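Local coordinates for cycloalternan-forming enzyme (Listeria monocytogenes serovar 1/2a, PDB 5F7U), which is a multidomain member of glycosyl hydrolase family 31, in which a TIM-barrel domain is accompanied by several beta-rich domains and glycans are bound at several separate places, at residues A[36-41]-A[94-99]; A[246-251]-A[317-322]; A[257-260]-A[264-267]. The protein carries 1 engineered substitution. All coordinates share one frame; numbering follows the deposited sequence.

Interaction 1: residues A[36-41]-A[94-99]; sequences VILNIT and YTTKGS
Leu38 lays both methyls against one side of the Tyr94 ring, and this is the tight end of the contact. Its CD1 methyl sits over the face, 3.9 Å from the ring centroid and shifted toward the rim, a CH-pi contact. The other branch, CD2, reaches the phenol end, 3.5 Å from Tyr94 CZ. A branched leucine suits the spot because its two methyls reach two places on the ring, one over the CD1-CE1 side and one at the phenol end. Tyr94 can receive them because its CG stands between the backbone N and the carbonyl carbon (chi1 68°), which turns the ring toward Leu38. Its hydroxyl is not stranded in this apolar setting, since it bonds to His9 and Arg25.

Strands 36-43 and 91-100 pair with different neighbours, as the facing sheets of the immunoglobulin-like (E-set) sandwich, and their short segments run 8.4 Å apart at 34°. No hydrogen bond links them; alternate side chains simply fill the interior between the sheets. Further along, packing is lighter: Ile40 CD1 meets the Thr96 methyl CG2 at 3.7 Å, the side chains overlapping side by side as they come from the two sheets. Threonine fits here by being two-sided, giving its methyl to the isoleucine while OG1 bonds to Glu7. Leu38 CD1 lies 4.1 Å from the same Thr96 CG2 and bridges the two halves.

Asn39, Thr95 and Lys97 are polar, partly exposed and point away from the opposing strand. Asn39 bonds to Lys80 and to the backbone of Glu24, whereas Lys97 forms a salt bridge with Glu54 on strand 49-57.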
ATOM      1  N   VAL A  36     -29.789 -20.838 -22.927  1.00 18.23           N
ATOM      2  CA  VAL A  36     -28.886 -19.966 -23.694  1.00 17.47           C
ATOM      3  C   VAL A  36     -29.720 -19.007 -24.534  1.00 17.02           C
ATOM      4  O   VAL A  36     -30.512 -19.430 -25.387  1.00 17.23           O
ATOM      5  CB  VAL A  36     -27.922 -20.772 -24.585  1.00 17.19           C
ATOM      6  CG1 VAL A  36     -26.982 -19.842 -25.371  1.00 16.78           C
ATOM      7  CG2 VAL A  36     -27.120 -21.769 -23.744  1.00 17.57           C
ATOM      8  N   ILE A  37     -29.554 -17.716 -24.257  1.00 16.48           N
ATOM      9  CA  ILE A  37     -30.232 -16.649 -25.000  1.00 16.44           C
ATOM     10  C   ILE A  37     -29.242 -15.865 -25.844  1.00 15.36           C
ATOM     11  O   ILE A  37     -28.150 -15.502 -25.369  1.00 14.92           O
ATOM     12  CB  ILE A  37     -30.960 -15.662 -24.042  1.00 17.24           C
ATOM     13  CG1 ILE A  37     -31.997 -16.400 -23.170  1.00 18.71           C
ATOM     14  CG2 ILE A  37     -31.604 -14.487 -24.806  1.00 17.69           C
ATOM     15  CD1 ILE A  37     -33.158 -17.013 -23.931  1.00 19.71           C
ATOM     16  N   LEU A  38     -29.644 -15.577 -27.079  1.00 14.71           N
ATOM     17  CA  LEU A  38     -28.866 -14.723 -27.976  1.00 14.41           C
ATOM     18  C   LEU A  38     -29.571 -13.399 -28.203  1.00 14.44           C
ATOM     19  O   LEU A  38     -30.715 -13.358 -28.671  1.00 15.04           O
ATOM     20  CB  LEU A  38     -28.609 -15.417 -29.315  1.00 14.57           C
ATOM     21  CG  LEU A  38     -28.137 -16.860 -29.305  1.00 14.64           C
ATOM     22  CD1 LEU A  38     -28.079 -17.349 -30.754  1.00 15.48           C
ATOM     23  CD2 LEU A  38     -26.771 -17.005 -28.641  1.00 14.69           C
ATOM     24  N   ASN A  39     -28.878 -12.323 -27.859  1.00 13.96           N
ATOM     25  CA  ASN A  39     -29.386 -10.972 -28.103  1.00 13.91           C
ATOM     26  C   ASN A  39     -28.834 -10.443 -29.416  1.00 13.91           C
ATOM     27  O   ASN A  39     -27.624 -10.396 -29.602  1.00 13.93           O
ATOM     28  CB  ASN A  39     -29.036 -10.064 -26.929  1.00 13.84           C
ATOM     29  CG  ASN A  39     -29.686 -10.537 -25.651  1.00 14.43           C
ATOM     30  OD1 ASN A  39     -30.895 -10.407 -25.499  1.00 14.95           O
ATOM     31  ND2 ASN A  39     -28.903 -11.156 -24.756  1.00 14.46           N
ATOM     32  N   ILE A  40     -29.740 -10.056 -30.310  1.00 13.78           N
ATOM     33  CA  ILE A  40     -29.391  -9.677 -31.691  1.00 13.94           C
ATOM     34  C   ILE A  40     -30.008  -8.324 -32.024  1.00 14.04           C
ATOM     35  O   ILE A  40     -31.139  -8.061 -31.622  1.00 14.45           O
ATOM     36  CB  ILE A  40     -29.947 -10.753 -32.667  1.00 14.46           C
ATOM     37  CG1 ILE A  40     -29.399 -12.143 -32.288  1.00 14.35           C
ATOM     38  CG2 ILE A  40     -29.647 -10.406 -34.131  1.00 15.24           C
ATOM     39  CD1 ILE A  40     -30.268 -13.297 -32.806  1.00 15.18           C
ATOM     40  N   THR A  41     -29.287  -7.468 -32.764  1.00 13.83           N
ATOM     41  CA  THR A  41     -29.879  -6.195 -33.206  1.00 14.12           C
ATOM     42  C   THR A  41     -29.966  -6.122 -34.715  1.00 14.71           C
ATOM     43  O   THR A  41     -29.141  -6.717 -35.417  1.00 14.38           O
ATOM     44  CB  THR A  41     -29.158  -4.948 -32.616  1.00 14.20           C
ATOM     45  OG1 THR A  41     -29.968  -3.770 -32.764  1.00 14.79           O
ATOM     46  CG2 THR A  41     -27.789  -4.704 -33.235  1.00 14.42           C
ATOM     47  N   TYR A  94     -23.359 -21.526 -34.258  1.00 17.69           N
ATOM     48  CA  TYR A  94     -24.523 -20.785 -34.776  1.00 17.39           C
ATOM     49  C   TYR A  94     -24.131 -19.531 -35.536  1.00 17.31           C
ATOM     50  O   TYR A  94     -23.057 -18.969 -35.321  1.00 16.78           O
ATOM     51  CB  TYR A  94     -25.515 -20.439 -33.639  1.00 16.37           C
ATOM     52  CG  TYR A  94     -24.992 -19.431 -32.622  1.00 15.76           C
ATOM     53  CD1 TYR A  94     -25.192 -18.053 -32.809  1.00 15.40           C
ATOM     54  CD2 TYR A  94     -24.296 -19.852 -31.478  1.00 15.54           C
ATOM     55  CE1 TYR A  94     -24.698 -17.120 -31.889  1.00 14.82           C
ATOM     56  CE2 TYR A  94     -23.797 -18.921 -30.558  1.00 15.03           C
ATOM     57  CZ  TYR A  94     -24.006 -17.563 -30.774  1.00 14.67           C
ATOM     58  OH  TYR A  94     -23.531 -16.636 -29.850  1.00 14.40           O
ATOM     59  N   THR A  95     -25.044 -19.090 -36.399  1.00 17.90           N
ATOM     60  CA  THR A  95     -24.924 -17.858 -37.161  1.00 18.11           C
ATOM     61  C   THR A  95     -26.256 -17.140 -36.971  1.00 17.85           C
ATOM     62  O   THR A  95     -27.323 -17.743 -37.110  1.00 18.65           O
ATOM     63  CB  THR A  95     -24.665 -18.171 -38.653  1.00 19.67           C
ATOM     64  OG1 THR A  95     -23.432 -18.890 -38.781  1.00 20.73           O
ATOM     65  CG2 THR A  95     -24.587 -16.900 -39.518  1.00 20.04           C
ATOM     66  N   THR A  96     -26.196 -15.865 -36.608  1.00 17.42           N
ATOM     67  CA  THR A  96     -27.417 -15.069 -36.441  1.00 17.04           C
ATOM     68  C   THR A  96     -27.680 -14.337 -37.743  1.00 17.91           C
ATOM     69  O   THR A  96     -26.736 -13.910 -38.407  1.00 18.10           O
ATOM     70  CB  THR A  96     -27.313 -14.104 -35.239  1.00 16.33           C
ATOM     71  OG1 THR A  96     -26.154 -13.280 -35.396  1.00 15.96           O
ATOM     72  CG2 THR A  96     -27.195 -14.914 -33.952  1.00 15.64           C
ATOM     73  N   LYS A  97     -28.953 -14.223 -38.122  1.00 18.34           N
ATOM     74  CA  LYS A  97     -29.333 -13.667 -39.430  1.00 19.41           C
ATOM     75  C   LYS A  97     -30.522 -12.730 -39.348  1.00 19.44           C
ATOM     76  O   LYS A  97     -31.434 -12.952 -38.554  1.00 18.81           O
ATOM     77  CB  LYS A  97     -29.664 -14.776 -40.445  1.00 20.88           C
ATOM     78  CG  LYS A  97     -28.485 -15.675 -40.758  1.00 21.81           C
ATOM     79  CD  LYS A  97     -28.725 -16.468 -42.024  1.00 23.81           C
ATOM     80  CE  LYS A  97     -27.437 -17.126 -42.463  1.00 25.04           C
ATOM     81  NZ  LYS A  97     -27.684 -17.862 -43.739  1.00 26.78           N
ATOM     82  N   GLY A  98     -30.491 -11.681 -40.161  1.00 20.03           N
ATOM     83  CA  GLY A  98     -31.652 -10.801 -40.320  1.00 21.47           C
ATOM     84  C   GLY A  98     -31.890 -10.462 -41.776  1.00 23.80           C
ATOM     85  O   GLY A  98     -30.942 -10.315 -42.538  1.00 23.92           O
ATOM     86  N   SER A  99     -33.162 -10.360 -42.153  1.00 25.80           N
ATOM     87  CA  SER A  99     -33.549  -9.822 -43.460  1.00 28.63           C
ATOM     88  C   SER A  99     -34.932  -9.195 -43.389  1.00 29.96           C
ATOM     89  O   SER A  99     -35.718  -9.503 -42.490  1.00 29.60           O
ATOM     90  CB  SER A  99     -33.512 -10.898 -44.544  1.00 30.14           C
ATOM     91  OG  SER A  99     -34.366 -11.964 -44.210  1.00 31.15           O
TER

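Interaction 2: residues A[246-251]-A[317-322]; sequences SDEAFY and DKYSFV
Phe250 turns the edge of its ring to the face of Tyr319, an edge-to-face aromatic pair with centroids 5.2 Å apart and planes at 61°. The touching atoms lie at the far end of the phenylalanine: Phe250 CZ is 3.8 Å from Tyr319 CD2, and CE1 stands over the tyrosine face, 4.0 Å from that same CD2.

Different rotamers bring the rings together. In Phe250, CG is placed anti to the carbonyl carbon and beside the backbone N (chi1 -59°), which sends the ring across the interior. Tyr319 takes the crowded position between N and carbonyl carbon (chi1 76°), which presents the ring face, on its CD2-CE2 side, to the edge of Phe250. Strand 250-254 pairs with 287-293, and strand 318-327 lies between 235-243 and 307-311; the rings thus meet inside the beta-sandwich of the galactose mutarotase-like domain, with Met311 touching both. Phenylalanine, with no polar atom to satisfy, suits this buried place, whereas tyrosine can also carry its OH to Thr216 and stack its ring on Phe242.

Glu248, extended through its first two torsions, brings OE1 to 4.4 Å from Tyr319 CE2, a looser and oblique approach. This buried carboxylate is met by three hydroxyls: OE1 bonds to Thr244, while OE2 bonds to both Ser293 and Tyr297, which fixes how the group is turned.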
ATOM      1  N   SER A 246     -14.427 -18.804  12.114  0.50 21.98           N
ATOM      2  CA  SER A 246     -15.188 -17.549  12.126  0.50 22.20           C
ATOM      3  C   SER A 246     -14.312 -16.307  12.283  0.50 21.86           C
ATOM      4  O   SER A 246     -14.617 -15.257  11.708  0.50 21.46           O
ATOM      5  CB  SER A 246     -16.263 -17.568  13.223  0.50 24.04           C
ATOM      6  OG  SER A 246     -17.230 -18.568  12.962  0.50 24.86           O
ATOM      7  N   ASP A 247     -13.223 -16.436  13.043  1.00 22.21           N
ATOM      8  CA  ASP A 247     -12.375 -15.282  13.342  1.00 22.54           C
ATOM      9  C   ASP A 247     -11.309 -14.968  12.312  1.00 21.44           C
ATOM     10  O   ASP A 247     -10.571 -14.010  12.481  1.00 21.51           O
ATOM     11  CB  ASP A 247     -11.756 -15.384  14.736  1.00 24.62           C
ATOM     12  CG  ASP A 247     -10.868 -16.601  14.916  1.00 25.79           C
ATOM     13  OD1 ASP A 247     -10.796 -17.490  14.048  1.00 25.74           O
ATOM     14  OD2 ASP A 247     -10.266 -16.689  15.998  1.00 27.86           O
ATOM     15  N   GLU A 248     -11.215 -15.761  11.248  1.00 15.71           N
ATOM     16  CA  GLU A 248     -10.112 -15.564  10.309  1.00 15.19           C
ATOM     17  C   GLU A 248     -10.287 -14.279   9.498  1.00 14.55           C
ATOM     18  O   GLU A 248     -11.363 -14.028   8.971  1.00 14.74           O
ATOM     19  CB  GLU A 248      -9.938 -16.781   9.391  1.00 15.06           C
ATOM     20  CG  GLU A 248      -8.610 -16.729   8.634  1.00 15.11           C
ATOM     21  CD  GLU A 248      -8.329 -17.971   7.811  1.00 15.30           C
ATOM     22  OE1 GLU A 248      -9.241 -18.805   7.619  1.00 15.90           O
ATOM     23  OE2 GLU A 248      -7.185 -18.095   7.326  1.00 15.55           O
ATOM     24  N   ALA A 249      -9.238 -13.448   9.468  1.00 14.04           N
ATOM     25  CA  ALA A 249      -9.239 -12.198   8.695  1.00 13.75           C
ATOM     26  C   ALA A 249      -8.383 -12.360   7.440  1.00 13.33           C
ATOM     27  O   ALA A 249      -7.369 -13.090   7.457  1.00 13.42           O
ATOM     28  CB  ALA A 249      -8.721 -11.056   9.537  1.00 13.61           C
ATOM     29  N   PHE A 250      -8.791 -11.688   6.355  1.00 13.20           N
ATOM     30  CA  PHE A 250      -8.131 -11.823   5.060  1.00 12.92           C
ATOM     31  C   PHE A 250      -7.771 -10.465   4.494  1.00 12.50           C
ATOM     32  O   PHE A 250      -8.661  -9.633   4.243  1.00 12.81           O
ATOM     33  CB  PHE A 250      -9.046 -12.536   4.067  1.00 12.86           C
ATOM     34  CG  PHE A 250      -9.466 -13.906   4.516  1.00 13.37           C
ATOM     35  CD1 PHE A 250      -8.571 -14.986   4.436  1.00 13.35           C
ATOM     36  CD2 PHE A 250     -10.772 -14.135   4.992  1.00 13.65           C
ATOM     37  CE1 PHE A 250      -8.969 -16.270   4.827  1.00 13.85           C
ATOM     38  CE2 PHE A 250     -11.174 -15.417   5.394  1.00 14.15           C
ATOM     39  CZ  PHE A 250     -10.273 -16.483   5.306  1.00 14.32           C
ATOM     40  N   TYR A 251      -6.476 -10.270   4.278  1.00 12.03           N
ATOM     41  CA  TYR A 251      -5.941  -8.961   3.925  1.00 11.93           C
ATOM     42  C   TYR A 251      -5.307  -8.962   2.557  1.00 11.61           C
ATOM     43  O   TYR A 251      -4.860  -9.995   2.086  1.00 11.79           O
ATOM     44  CB  TYR A 251      -4.865  -8.570   4.935  1.00 12.21           C
ATOM     45  CG  TYR A 251      -5.306  -8.638   6.380  1.00 12.82           C
ATOM     46  CD1 TYR A 251      -6.226  -7.728   6.902  1.00 12.91           C
ATOM     47  CD2 TYR A 251      -4.757  -9.596   7.243  1.00 13.17           C
ATOM     48  CE1 TYR A 251      -6.594  -7.779   8.255  1.00 13.40           C
ATOM     49  CE2 TYR A 251      -5.115  -9.652   8.586  1.00 13.67           C
ATOM     50  CZ  TYR A 251      -6.029  -8.740   9.085  1.00 13.65           C
ATOM     51  OH  TYR A 251      -6.397  -8.807  10.415  1.00 14.24           O
ATOM     52  N   ASP A 317     -18.139 -20.865   6.766  1.00 19.94           N
ATOM     53  CA  ASP A 317     -16.867 -21.495   7.110  1.00 19.18           C
ATOM     54  C   ASP A 317     -16.069 -21.924   5.876  1.00 18.31           C
ATOM     55  O   ASP A 317     -15.177 -22.755   5.981  1.00 18.01           O
ATOM     56  CB  ASP A 317     -17.092 -22.688   8.072  1.00 19.95           C
ATOM     57  CG  ASP A 317     -17.801 -23.866   7.422  1.00 20.59           C
ATOM     58  OD1 ASP A 317     -18.422 -23.719   6.349  1.00 20.47           O
ATOM     59  OD2 ASP A 317     -17.765 -24.969   8.013  1.00 21.45           O
ATOM     60  N   LYS A 318     -16.374 -21.333   4.722  1.00 17.65           N
ATOM     61  CA  LYS A 318     -15.704 -21.712   3.477  1.00 17.22           C
ATOM     62  C   LYS A 318     -15.128 -20.495   2.771  1.00 16.34           C
ATOM     63  O   LYS A 318     -15.816 -19.487   2.619  1.00 15.54           O
ATOM     64  CB  LYS A 318     -16.703 -22.394   2.534  1.00 18.30           C
ATOM     65  CG  LYS A 318     -16.094 -22.941   1.236  1.00 19.11           C
ATOM     66  CD  LYS A 318     -17.146 -23.490   0.278  1.00 20.67           C
ATOM     67  CE  LYS A 318     -17.818 -24.724   0.839  1.00 22.36           C
ATOM     68  NZ  LYS A 318     -18.567 -25.465  -0.222  1.00 23.94           N
ATOM     69  N   TYR A 319     -13.874 -20.583   2.340  1.00 15.56           N
ATOM     70  CA  TYR A 319     -13.403 -19.647   1.302  1.00 14.80           C
ATOM     71  C   TYR A 319     -12.962 -20.367   0.043  1.00 14.64           C
ATOM     72  O   TYR A 319     -12.516 -21.512   0.094  1.00 14.55           O
ATOM     73  CB  TYR A 319     -12.353 -18.632   1.792  1.00 14.67           C
ATOM     74  CG  TYR A 319     -10.949 -19.165   1.971  1.00 14.94           C
ATOM     75  CD1 TYR A 319     -10.034 -19.183   0.898  1.00 15.06           C
ATOM     76  CD2 TYR A 319     -10.523 -19.629   3.216  1.00 15.17           C
ATOM     77  CE1 TYR A 319      -8.724 -19.654   1.078  1.00 15.44           C
ATOM     78  CE2 TYR A 319      -9.214 -20.093   3.418  1.00 15.88           C
ATOM     79  CZ  TYR A 319      -8.316 -20.094   2.344  1.00 15.91           C
ATOM     80  OH  TYR A 319      -7.040 -20.575   2.545  1.00 16.27           O
ATOM     81  N   SER A 320     -13.089 -19.681  -1.094  1.00 14.34           N
ATOM     82  CA  SER A 320     -12.885 -20.340  -2.381  1.00 14.32           C
ATOM     83  C   SER A 320     -12.223 -19.384  -3.336  1.00 13.89           C
ATOM     84  O   SER A 320     -12.389 -18.171  -3.194  1.00 13.54           O
ATOM     85  CB  SER A 320     -14.220 -20.772  -2.983  1.00 14.70           C
ATOM     86  OG  SER A 320     -15.001 -21.520  -2.052  1.00 15.60           O
ATOM     87  N   PHE A 321     -11.478 -19.924  -4.295  1.00 13.71           N
ATOM     88  CA  PHE A 321     -11.153 -19.132  -5.470  1.00 13.30           C
ATOM     89  C   PHE A 321     -11.717 -19.797  -6.703  1.00 13.55           C
ATOM     90  O   PHE A 321     -11.790 -21.012  -6.783  1.00 13.35           O
ATOM     91  CB  PHE A 321      -9.657 -18.794  -5.601  1.00 13.34           C
ATOM     92  CG  PHE A 321      -8.749 -19.986  -5.788  1.00 13.69           C
ATOM     93  CD1 PHE A 321      -8.653 -20.635  -7.023  1.00 14.22           C
ATOM     94  CD2 PHE A 321      -7.940 -20.425  -4.731  1.00 13.95           C
ATOM     95  CE1 PHE A 321      -7.799 -21.719  -7.192  1.00 14.45           C
ATOM     96  CE2 PHE A 321      -7.066 -21.502  -4.893  1.00 14.21           C
ATOM     97  CZ  PHE A 321      -7.012 -22.158  -6.126  1.00 14.46           C
ATOM     98  N   VAL A 322     -12.144 -18.968  -7.645  1.00 13.46           N
ATOM     99  CA  VAL A 322     -12.616 -19.463  -8.936  1.00 13.84           C
ATOM    100  C   VAL A 322     -11.797 -18.690  -9.950  1.00 13.59           C
ATOM    101  O   VAL A 322     -11.863 -17.455  -9.996  1.00 13.40           O
ATOM    102  CB  VAL A 322     -14.128 -19.226  -9.148  1.00 14.16           C
ATOM    103  CG1 VAL A 322     -14.560 -19.788 -10.506  1.00 14.49           C
ATOM    104  CG2 VAL A 322     -14.926 -19.906  -8.052  1.00 14.88           C
TER

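Interaction 3: residues A[257-260]-A[264-267]; sequences YDTI and GKDV
Lys265 reaches over to Asp258 and Thr259, laying the apolar part of its chain against both before its amine goes elsewhere. CB leaves the backbone toward the other segment, but Lys265 CB is still 5.3 Å from Asp258 OD2. CG, set anti to the carbonyl carbon, begins the approach and lies 4.4 Å from Thr259 CG2. At chi2 the chain bends (-79°), after which it runs on extended, and this single kink steers the later atoms past the carboxylate. CD is 3.9 Å from Asp258 OD2. CE is the atom that comes nearest, 3.5 Å from Asp258 OD2 and 4.0 Å from Thr259 CG2, so it rests against an oxygen and a methyl that lie to the same side of it. NZ stays 4.1 Å from Asp258 OD2, too far for a salt bridge, although the opposite charges would probably still attract. Its actual salt bridge is with Glu282, making the amine a link to a third piece of chain. A long, flexible lysine suits this partly exposed place, since its methylenes can pack while the charge reaches past them.

Local bonds, weak at Asp258, hold the other side. Asp258 OD1 receives one from the N of Thr259, at 3.0 Å and an N-H...O angle of 126°, and another from Gln262. In Thr259 the hydroxyl stands anti to the backbone N and bonds to the carbonyl of Asn261, which turns the methyl CG2 toward the lysine. Gly264, with positive phi, suits the turn into strand 266-269. The whole is an irregular connection between two strands of the mutarotase-like sandwich, lying against helix 607-622 of the TIM barrel, where Ile260 packs on Leu618 and Lys615 bonds to the carbonyl of Asp258.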
ATOM      1  N   TYR A 257     -10.631  -0.466  -1.507  1.00 11.64           N
ATOM      2  CA  TYR A 257     -11.112   0.818  -0.979  1.00 11.98           C
ATOM      3  C   TYR A 257     -12.249   0.669   0.017  1.00 12.11           C
ATOM      4  O   TYR A 257     -12.604   1.639   0.730  1.00 11.82           O
ATOM      5  CB  TYR A 257     -11.584   1.698  -2.161  1.00 11.99           C
ATOM      6  CG  TYR A 257     -10.476   2.115  -3.105  1.00 12.00           C
ATOM      7  CD1 TYR A 257      -9.935   1.201  -4.041  1.00 11.95           C
ATOM      8  CD2 TYR A 257      -9.984   3.419  -3.086  1.00 12.32           C
ATOM      9  CE1 TYR A 257      -8.922   1.581  -4.928  1.00 12.06           C
ATOM     10  CE2 TYR A 257      -8.964   3.818  -3.963  1.00 12.00           C
ATOM     11  CZ  TYR A 257      -8.447   2.886  -4.880  1.00 12.06           C
ATOM     12  OH  TYR A 257      -7.464   3.257  -5.752  1.00 12.13           O
ATOM     13  N   ASP A 258     -12.852  -0.528   0.030  1.00 12.14           N
ATOM     14  CA  ASP A 258     -14.048  -0.781   0.814  1.00 12.75           C
ATOM     15  C   ASP A 258     -13.778  -1.216   2.252  1.00 12.99           C
ATOM     16  O   ASP A 258     -14.460  -0.752   3.175  1.00 13.22           O
ATOM     17  CB  ASP A 258     -14.999  -1.769   0.086  1.00 12.98           C
ATOM     18  CG  ASP A 258     -14.340  -3.104  -0.338  1.00 13.26           C
ATOM     19  OD1 ASP A 258     -13.105  -3.284  -0.279  1.00 12.92           O
ATOM     20  OD2 ASP A 258     -15.121  -4.011  -0.749  1.00 13.88           O
ATOM     21  N   THR A 259     -12.796  -2.098   2.414  1.00 13.05           N
ATOM     22  CA  THR A 259     -12.449  -2.678   3.700  1.00 13.18           C
ATOM     23  C   THR A 259     -11.027  -3.224   3.627  1.00 12.99           C
ATOM     24  O   THR A 259     -10.562  -3.578   2.554  1.00 12.76           O
ATOM     25  CB  THR A 259     -13.434  -3.790   4.111  1.00 13.79           C
ATOM     26  OG1 THR A 259     -13.072  -4.290   5.409  1.00 14.52           O
ATOM     27  CG2 THR A 259     -13.478  -4.924   3.064  1.00 13.57           C
ATOM     28  N   ILE A 260     -10.348  -3.261   4.762  1.00 13.12           N
ATOM     29  CA  ILE A 260      -9.036  -3.935   4.822  1.00 13.01           C
ATOM     30  C   ILE A 260      -9.130  -5.447   5.081  1.00 13.05           C
ATOM     31  O   ILE A 260      -8.182  -6.187   4.831  1.00 13.29           O
ATOM     32  CB  ILE A 260      -8.028  -3.229   5.771  1.00 13.62           C
ATOM     33  CG1 ILE A 260      -8.529  -3.177   7.216  1.00 13.93           C
ATOM     34  CG2 ILE A 260      -7.711  -1.829   5.228  1.00 13.22           C
ATOM     35  CD1 ILE A 260      -8.107  -4.341   8.075  1.00 14.84           C
ATOM     36  N   GLY A 264     -16.324 -12.003   4.166  1.00 15.33           N
ATOM     37  CA  GLY A 264     -17.701 -11.698   3.794  1.00 15.84           C
ATOM     38  C   GLY A 264     -17.890 -11.265   2.354  1.00 16.04           C
ATOM     39  O   GLY A 264     -19.034 -11.230   1.879  1.00 16.44           O
ATOM     40  N   LYS A 265     -16.793 -10.936   1.668  1.00 15.58           N
ATOM     41  CA  LYS A 265     -16.845 -10.351   0.325  1.00 15.69           C
ATOM     42  C   LYS A 265     -16.494 -11.375  -0.755  1.00 15.67           C
ATOM     43  O   LYS A 265     -15.670 -12.287  -0.530  1.00 14.95           O
ATOM     44  CB  LYS A 265     -15.829  -9.195   0.177  1.00 16.04           C
ATOM     45  CG  LYS A 265     -15.949  -8.003   1.133  1.00 17.11           C
ATOM     46  CD  LYS A 265     -17.052  -7.072   0.686  1.00 17.88           C
ATOM     47  CE  LYS A 265     -17.066  -5.794   1.520  1.00 18.45           C
ATOM     48  NZ  LYS A 265     -18.405  -5.162   1.352  1.00 20.25           N
ATOM     49  N   ASP A 266     -17.084 -11.177  -1.938  1.00 15.96           N
ATOM     50  CA  ASP A 266     -16.610 -11.803  -3.177  1.00 16.26           C
ATOM     51  C   ASP A 266     -15.673 -10.806  -3.826  1.00 15.46           C
ATOM     52  O   ASP A 266     -16.114  -9.765  -4.281  1.00 15.93           O
ATOM     53  CB  ASP A 266     -17.770 -12.098  -4.133  1.00 17.43           C
ATOM     54  CG  ASP A 266     -18.673 -13.189  -3.626  1.00 18.92           C
ATOM     55  OD1 ASP A 266     -18.147 -14.237  -3.215  1.00 18.99           O
ATOM     56  OD2 ASP A 266     -19.912 -12.998  -3.623  1.00 20.34           O
ATOM     57  N   VAL A 267     -14.389 -11.127  -3.855  1.00 14.44           N
ATOM     58  CA  VAL A 267     -13.355 -10.188  -4.311  1.00 13.75           C
ATOM     59  C   VAL A 267     -12.981 -10.523  -5.746  1.00 13.79           C
ATOM     60  O   VAL A 267     -12.573 -11.648  -6.034  1.00 13.82           O
ATOM     61  CB  VAL A 267     -12.097 -10.265  -3.420  1.00 13.62           C
ATOM     62  CG1 VAL A 267     -11.107  -9.194  -3.829  1.00 13.12           C
ATOM     63  CG2 VAL A 267     -12.456 -10.107  -1.942  1.00 13.78           C
TER

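In the fold
From the N terminus, interaction 1 comes first: strand 91-100 returns to face strand 36-43 across the interior of the E-set-like sandwich, well before the next contact opens. Interaction 2 then spans from 246-251 to 317-322 and closes a long excursion of the mutarotase-like domain. Interaction 3 falls wholly within that excursion, closing a short bend, residues 261-263, in the loop that leads from strand 250-254 to strand 266-269 beside the TIM barrel. These two adjoin, with centres about 11 Å apart and Tyr251 CD1 packed 3.2 Å from Ile260 O. Interaction 1 lies in another part of the molecule, its centre about 41 Å from that of interaction 2, and touches neither of the others.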